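Local coordinates for intracellular sulfur oxidation protein DsrF (Allochromatium vinosum, PDB 2HY5) that is of unknown molecular function but could be involved in the oxidation of intracellular sulfur, and is found assembled with DsrE and DsrH, at residues 24-29 against 63-68; 46-51 against 80-85. All blocks are in the same frame, centred on the assembly; numbering follows the deposited sequence.

Contact 1. Residues 24-29 against 63-68; sequences EALEVV and KNFSPT
L26 and T68 meet through branches that both stand anti to the backbone N and beside the carbonyl carbon: CG of L26 (chi1 -175°) and CG2 of T68, whose OG1 (chi1 -59°) lies beside the backbone N. In L26 a chi2 of 53° turns CD1 aside and leaves CD2 nearly anti to CA, the leading atom. It reaches the T68 methyl, with L26 CD2 3.4 Å from T68 CG2, tighter than usual van der Waals contact. L26 CD2 also lies 3.5 Å from T68 CB, and L26 CG comes within 3.7 Å of T68 CG2. The fit is therefore methyl against methyl, the two side chains running at a slant to one another. F65 supplies a looser second contact: L26 CD2 approaches the rim of the ring near its plane, 4.2 Å from F65 CD2, and does not lie over a face. Both partners of L26 come from one turn, closed by the bond from T68 N to F65 O at 3.0 Å, which brings F65 and T68, three residues apart, to the same methyl of L26. The contact is small, burying 123 Å² in all, and entirely apolar.

Around this contact, the F65 ring also meets those of Y17 and W23, while T68 packs on W23 and L30, so helix 21-32 touches the turn along several of its residues. E24 of the same helix forms a salt bridge to R85 of a DsrE chain. Overall, the contact joins the loop between strands 38-43 and 79-83 to helix 21-32, which lies against the parallel sheet through V28 and V29 on Y10 of strand 7-12.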
# COMPACT_ATOMS: atom_id res chain seq x y z
N GLU B 24 -8.93 -8.54 -8.00
CA GLU B 24 -9.66 -7.53 -8.75
C GLU B 24 -9.07 -7.31 -10.14
O GLU B 24 -9.77 -6.87 -11.04
CB GLU B 24 -9.79 -6.23 -7.94
CG GLU B 24 -10.73 -6.40 -6.74
CD GLU B 24 -11.07 -5.11 -6.03
OE1 GLU B 24 -10.17 -4.27 -5.82
OE2 GLU B 24 -12.26 -4.94 -5.66
N ALA B 25 -7.79 -7.63 -10.31
CA ALA B 25 -7.16 -7.50 -11.62
C ALA B 25 -7.75 -8.59 -12.51
O ALA B 25 -8.10 -8.36 -13.66
CB ALA B 25 -5.65 -7.67 -11.51
N LEU B 26 -7.87 -9.80 -11.95
CA LEU B 26 -8.43 -10.93 -12.68
C LEU B 26 -9.85 -10.61 -13.13
O LEU B 26 -10.28 -11.01 -14.21
CB LEU B 26 -8.42 -12.18 -11.78
CG LEU B 26 -8.85 -13.52 -12.39
CD1 LEU B 26 -8.06 -13.80 -13.65
CD2 LEU B 26 -8.63 -14.62 -11.36
N GLU B 27 -10.58 -9.86 -12.30
CA GLU B 27 -11.95 -9.46 -12.63
C GLU B 27 -11.99 -8.64 -13.92
O GLU B 27 -12.92 -8.79 -14.72
CB GLU B 27 -12.55 -8.65 -11.48
CG GLU B 27 -12.96 -9.46 -10.26
CD GLU B 27 -14.31 -10.12 -10.44
OE1 GLU B 27 -15.20 -9.88 -9.59
OE2 GLU B 27 -14.48 -10.89 -11.42
N VAL B 28 -11.00 -7.78 -14.12
CA VAL B 28 -10.94 -6.94 -15.31
C VAL B 28 -10.70 -7.78 -16.56
O VAL B 28 -11.29 -7.52 -17.61
CB VAL B 28 -9.82 -5.88 -15.21
CG1 VAL B 28 -9.84 -4.99 -16.45
CG2 VAL B 28 -10.02 -5.02 -13.96
N VAL B 29 -9.84 -8.78 -16.45
CA VAL B 29 -9.55 -9.64 -17.60
C VAL B 29 -10.82 -10.34 -18.06
O VAL B 29 -11.08 -10.42 -19.26
CB VAL B 29 -8.48 -10.70 -17.25
CG1 VAL B 29 -8.27 -11.64 -18.43
CG2 VAL B 29 -7.18 -10.02 -16.88
N LYS B 63 -11.91 -16.85 0.51
CA LYS B 63 -12.28 -17.73 -0.58
C LYS B 63 -11.07 -17.90 -1.48
O LYS B 63 -10.32 -16.96 -1.72
CB LYS B 63 -13.43 -17.13 -1.40
CG LYS B 63 -13.81 -17.97 -2.61
CD LYS B 63 -14.77 -17.23 -3.51
CE LYS B 63 -15.05 -18.01 -4.78
NZ LYS B 63 -15.84 -17.21 -5.77
N ASN B 64 -10.87 -19.13 -1.95
CA ASN B 64 -9.76 -19.46 -2.83
C ASN B 64 -10.20 -19.10 -4.24
O ASN B 64 -11.07 -19.75 -4.81
CB ASN B 64 -9.48 -20.97 -2.70
CG ASN B 64 -8.29 -21.43 -3.51
OD1 ASN B 64 -7.80 -22.54 -3.32
ND2 ASN B 64 -7.83 -20.59 -4.43
N PHE B 65 -9.62 -18.05 -4.82
CA PHE B 65 -10.01 -17.64 -6.17
C PHE B 65 -9.11 -18.18 -7.27
O PHE B 65 -9.34 -17.91 -8.45
CB PHE B 65 -10.09 -16.10 -6.28
CG PHE B 65 -8.76 -15.40 -6.12
CD1 PHE B 65 -8.30 -15.04 -4.86
CD2 PHE B 65 -7.99 -15.08 -7.23
CE1 PHE B 65 -7.08 -14.36 -4.71
CE2 PHE B 65 -6.78 -14.40 -7.10
CZ PHE B 65 -6.32 -14.04 -5.84
N SER B 66 -8.12 -18.98 -6.89
CA SER B 66 -7.19 -19.54 -7.86
C SER B 66 -7.85 -20.28 -9.03
O SER B 66 -7.38 -20.19 -10.16
CB SER B 66 -6.19 -20.48 -7.17
OG SER B 66 -6.84 -21.62 -6.64
N PRO B 67 -8.94 -21.02 -8.78
CA PRO B 67 -9.59 -21.74 -9.88
C PRO B 67 -9.95 -20.86 -11.08
O PRO B 67 -9.95 -21.31 -12.23
CB PRO B 67 -10.83 -22.34 -9.22
CG PRO B 67 -10.35 -22.61 -7.83
CD PRO B 67 -9.60 -21.34 -7.50
N THR B 68 -10.24 -19.59 -10.81
CA THR B 68 -10.60 -18.66 -11.87
C THR B 68 -9.51 -18.53 -12.93
O THR B 68 -9.80 -18.41 -14.12
CB THR B 68 -10.94 -17.28 -11.30
OG1 THR B 68 -12.03 -17.41 -10.38
CG2 THR B 68 -11.33 -16.32 -12.41

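Contact 2. Residues 46-51 against 80-85; sequences DGVYQL and IYVDRD
V48 and L51 pack on V82 in the parallel alpha/beta fold of the DsrE/DsrF-like family, where strand 79-83 runs between strands 38-43 and 115-118. Their spacing is set by a turn with successive bonds three residues apart, such as L51 N to V48 O at 3.2 Å. Along the strand, I80 directs its CB to the same side as V82, and its side chain joins F43, I100 and I114. Y81 directs its CB to the other face of the sheet, where its side chain touches I118 and L126. V82 carries the contact, dividing its methyls between two partners. CG1, anti to the backbone N (chi1 -178°), lies 3.7 Å from V48 CG1, whereas V82 CG2 lies 3.7 Å from L51 CD1; L51 and V82 pass in opposite directions. The fork of the valine thus matches the three-residue step of the turn. At D83 the strand ends: V48 CG1 sits 4.3 Å from D83 O, and the carboxylate serves as N-cap of helix 84-89, its OD2 also hydrogen-bonded to OG of S86. R84 turns away from the contact, and D85 OD1 makes a salt bridge to NZ of K22 of a DsrH chain.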
# COMPACT_ATOMS: atom_id res chain seq x y z
N ASP B 46 6.53 -10.56 -8.25
CA ASP B 46 5.67 -11.36 -7.37
C ASP B 46 4.38 -11.81 -8.04
O ASP B 46 3.65 -12.63 -7.49
CB ASP B 46 5.35 -10.62 -6.07
CG ASP B 46 6.49 -10.68 -5.06
OD1 ASP B 46 7.41 -11.51 -5.24
OD2 ASP B 46 6.45 -9.91 -4.08
N GLY B 47 4.11 -11.27 -9.22
CA GLY B 47 2.91 -11.67 -9.93
C GLY B 47 2.95 -13.14 -10.31
O GLY B 47 1.90 -13.78 -10.48
N VAL B 48 4.14 -13.71 -10.44
CA VAL B 48 4.24 -15.12 -10.80
C VAL B 48 3.65 -15.99 -9.69
O VAL B 48 3.25 -17.13 -9.93
CB VAL B 48 5.70 -15.56 -11.08
CG1 VAL B 48 6.30 -14.66 -12.17
CG2 VAL B 48 6.53 -15.50 -9.82
N TYR B 49 3.59 -15.46 -8.47
CA TYR B 49 3.03 -16.20 -7.35
C TYR B 49 1.52 -16.36 -7.49
O TYR B 49 0.90 -17.21 -6.84
CB TYR B 49 3.35 -15.48 -6.03
CG TYR B 49 4.74 -15.75 -5.49
CD1 TYR B 49 5.52 -14.72 -4.99
CD2 TYR B 49 5.25 -17.05 -5.44
CE1 TYR B 49 6.77 -14.97 -4.43
CE2 TYR B 49 6.49 -17.31 -4.89
CZ TYR B 49 7.25 -16.27 -4.38
OH TYR B 49 8.47 -16.53 -3.81
N GLN B 50 0.91 -15.53 -8.34
CA GLN B 50 -0.53 -15.62 -8.55
C GLN B 50 -0.91 -16.95 -9.20
O GLN B 50 -2.05 -17.41 -9.09
CB GLN B 50 -1.02 -14.47 -9.43
CG GLN B 50 -0.97 -13.10 -8.77
CD GLN B 50 -1.58 -12.03 -9.66
OE1 GLN B 50 -2.46 -12.31 -10.47
NE2 GLN B 50 -1.13 -10.79 -9.50
N LEU B 51 0.05 -17.57 -9.88
CA LEU B 51 -0.22 -18.82 -10.58
C LEU B 51 0.24 -20.11 -9.90
O LEU B 51 0.26 -21.15 -10.54
CB LEU B 51 0.37 -18.78 -11.99
CG LEU B 51 -0.17 -17.70 -12.94
CD1 LEU B 51 0.55 -17.80 -14.27
CD2 LEU B 51 -1.67 -17.89 -13.12
N ILE B 80 -0.87 -15.96 -22.29
CA ILE B 80 -0.57 -15.81 -20.87
C ILE B 80 0.93 -16.04 -20.72
O ILE B 80 1.43 -17.11 -21.05
CB ILE B 80 -1.36 -16.84 -20.04
CG1 ILE B 80 -2.86 -16.57 -20.18
CG2 ILE B 80 -0.94 -16.77 -18.58
CD1 ILE B 80 -3.74 -17.53 -19.42
N TYR B 81 1.63 -15.01 -20.26
CA TYR B 81 3.08 -15.08 -20.12
C TYR B 81 3.59 -14.97 -18.69
O TYR B 81 3.02 -14.26 -17.87
CB TYR B 81 3.74 -13.97 -20.94
CG TYR B 81 3.35 -13.97 -22.40
CD1 TYR B 81 2.41 -13.07 -22.90
CD2 TYR B 81 3.94 -14.87 -23.30
CE1 TYR B 81 2.07 -13.05 -24.25
CE2 TYR B 81 3.60 -14.87 -24.64
CZ TYR B 81 2.67 -13.96 -25.11
OH TYR B 81 2.34 -13.96 -26.45
N VAL B 82 4.69 -15.67 -18.43
CA VAL B 82 5.31 -15.67 -17.11
C VAL B 82 6.80 -15.41 -17.28
O VAL B 82 7.47 -16.09 -18.05
CB VAL B 82 5.11 -17.02 -16.40
CG1 VAL B 82 5.73 -16.98 -15.01
CG2 VAL B 82 3.63 -17.33 -16.30
N ASP B 83 7.31 -14.40 -16.57
CA ASP B 83 8.72 -14.02 -16.65
C ASP B 83 9.63 -15.09 -16.05
O ASP B 83 9.55 -15.38 -14.87
CB ASP B 83 8.94 -12.69 -15.92
CG ASP B 83 10.36 -12.20 -16.03
OD1 ASP B 83 10.83 -11.97 -17.16
OD2 ASP B 83 11.02 -12.04 -14.97
N ARG B 84 10.52 -15.66 -16.86
CA ARG B 84 11.40 -16.72 -16.36
C ARG B 84 12.35 -16.27 -15.26
O ARG B 84 12.64 -17.03 -14.34
CB ARG B 84 12.20 -17.35 -17.52
CG ARG B 84 13.40 -16.56 -18.00
CD ARG B 84 13.98 -17.20 -19.27
NE ARG B 84 14.44 -18.57 -19.07
CZ ARG B 84 15.64 -18.90 -18.59
NH1 ARG B 84 16.51 -17.96 -18.28
NH2 ARG B 84 15.97 -20.18 -18.44
N ASP B 85 12.83 -15.04 -15.33
CA ASP B 85 13.75 -14.54 -14.31
C ASP B 85 13.06 -14.44 -12.95
O ASP B 85 13.66 -14.73 -11.92
CB ASP B 85 14.31 -13.19 -14.72
CG ASP B 85 15.24 -13.29 -15.92
OD1 ASP B 85 15.60 -12.24 -16.50
OD2 ASP B 85 15.63 -14.43 -16.27

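How the contacts relate
Both contacts draw on the long connection between strands 38-43 and 79-83: its earlier part, 46-51, lies on the strand that follows it, while its later part, 63-68, reaches back to helix 21-32. The four segments therefore alternate along the sequence. The centres of contacts 1 and 2 are 15 Å apart and their nearest atoms about 6 Å, so the two do not touch. One hydrogen bond links their neighbourhoods: OE1 of Q50 to OH of Y69, the residue directly after T68. The surroundings differ too: DsrE chains adjoin contact 1 through E24 and K63, whereas DsrH chains adjoin contact 2 through D46, Y49 and D85.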